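Local coordinates for glutamine amidotransferase domain-containing protein (Thermotoga maritima, PDB 1O1Y) that probably serves as a glutamine amidotransferase domain of class I type, expected to release ammonia from glutamine for transfer to an acceptor, at residues A[196-199]-A[200-203]. Numbering follows the deposited sequence.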
# COMPACT_ATOMS: atom_id res chain seq x y z
N TRP A 196 -2.82 -5.20 -14.57
CA TRP A 196 -3.59 -3.98 -14.28
C TRP A 196 -4.08 -3.30 -15.54
O TRP A 196 -5.24 -2.86 -15.63
CB TRP A 196 -2.81 -2.97 -13.47
CG TRP A 196 -2.61 -3.22 -12.01
CD1 TRP A 196 -2.18 -4.37 -11.42
CD2 TRP A 196 -2.79 -2.27 -10.96
NE1 TRP A 196 -2.10 -4.19 -10.06
CE2 TRP A 196 -2.46 -2.91 -9.76
CE3 TRP A 196 -3.26 -0.93 -10.91
CZ2 TRP A 196 -2.52 -2.28 -8.54
CZ3 TRP A 196 -3.33 -0.31 -9.69
CH2 TRP A 196 -2.97 -1.01 -8.51
N ILE A 197 -3.20 -3.20 -16.53
CA ILE A 197 -3.62 -2.56 -17.78
C ILE A 197 -4.67 -3.35 -18.52
O ILE A 197 -5.54 -2.76 -19.14
CB ILE A 197 -2.42 -2.14 -18.69
CG1 ILE A 197 -1.74 -3.33 -19.32
CG2 ILE A 197 -1.47 -1.26 -17.93
CD1 ILE A 197 -0.37 -2.99 -19.87
N GLU A 198 -4.64 -4.68 -18.44
CA GLU A 198 -5.72 -5.48 -18.97
C GLU A 198 -7.00 -5.33 -18.12
O GLU A 198 -8.08 -5.21 -18.72
CB GLU A 198 -5.33 -6.95 -19.10
CG GLU A 198 -6.40 -7.87 -19.68
CD GLU A 198 -6.81 -7.52 -21.10
OE1 GLU A 198 -6.12 -6.72 -21.78
OE2 GLU A 198 -7.86 -8.03 -21.54
N ALA A 199 -6.90 -5.33 -16.81
CA ALA A 199 -8.08 -5.25 -15.95
C ALA A 199 -8.79 -3.90 -16.12
O ALA A 199 -10.03 -3.84 -16.04
CB ALA A 199 -7.73 -5.43 -14.48
N TYR A 200 -8.01 -2.84 -16.36
CA TYR A 200 -8.50 -1.47 -16.35
C TYR A 200 -8.36 -0.77 -17.68
O TYR A 200 -8.29 0.44 -17.74
CB TYR A 200 -7.86 -0.66 -15.24
CG TYR A 200 -8.00 -1.33 -13.88
CD1 TYR A 200 -6.90 -1.52 -13.05
CD2 TYR A 200 -9.23 -1.81 -13.46
CE1 TYR A 200 -7.02 -2.17 -11.85
CE2 TYR A 200 -9.35 -2.46 -12.25
CZ TYR A 200 -8.26 -2.65 -11.45
OH TYR A 200 -8.42 -3.31 -10.25
N LYS A 201 -8.37 -1.59 -18.72
CA LYS A 201 -8.20 -1.18 -20.09
C LYS A 201 -9.20 -0.10 -20.49
O LYS A 201 -8.82 0.85 -21.15
CB LYS A 201 -8.39 -2.42 -20.97
CG LYS A 201 -8.49 -2.19 -22.43
CD LYS A 201 -8.25 -3.50 -23.22
CE LYS A 201 -7.90 -3.22 -24.69
NZ LYS A 201 -7.67 -4.47 -25.51
N ASP A 202 -10.48 -0.23 -20.11
CA ASP A 202 -11.47 0.78 -20.53
C ASP A 202 -11.34 2.09 -19.76
O ASP A 202 -11.54 3.15 -20.32
CB ASP A 202 -12.89 0.24 -20.40
CG ASP A 202 -13.14 -0.91 -21.31
OD1 ASP A 202 -12.43 -1.03 -22.35
OD2 ASP A 202 -14.05 -1.74 -21.10
N GLU A 203 -11.00 2.03 -18.50
CA GLU A 203 -10.74 3.23 -17.71
C GLU A 203 -9.54 3.98 -18.26
O GLU A 203 -9.57 5.21 -18.37
CB GLU A 203 -10.49 2.90 -16.24
CG GLU A 203 -10.01 4.11 -15.41
CD GLU A 203 -9.71 3.81 -13.94
OE1 GLU A 203 -9.34 4.76 -13.20
OE2 GLU A 203 -9.81 2.63 -13.53
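Y200 folds its phenol ring back onto A199 at the kink where helix 190-199 ends and the short helix 201-206 begins. This helix-to-helix kink lies at the surface of the glutamine amidotransferase fold. Y200 is the first residue to leave helical geometry and also the N-cap of the following helix. Its N still makes an i-to-i-4 bond to the first helix, Y200 N to W196 O 2.9 Å; at 140° on the N-H this bond is bent, and the donor is tilted from the carbonyl plane. The methyl of A199 sits over the centre of the tyrosine ring, A199 CB lying 3.9 Å from the Y200 ring centroid and only 5° off the normal, a CH-pi contact between neighbours in sequence. Having CG beside the backbone N (chi1 -53°) swings the ring back along the first helix, where Y200 CD1 comes 3.3 Å from W196 O. Y200 CE1 meets the W196 indole obliquely, 4.1 Å from W196 CE3. W149 meets the Y200 ring edge-to-face, and Y200 OH makes a weak hydrogen bond to E24. Replacing Y200 by an alanine is likely to leave the A199 methyl without its aromatic face and to open a gap beside the W196 indole. Toward solvent, the exposed E198 and K201 run side by side in the same direction. Their opposite charges approach without a salt bridge, E198 OE1 standing 4.6 Å from K201 NZ, while the lysine's aliphatic K201 CD passes 4.1 Å from that same E198 OE1.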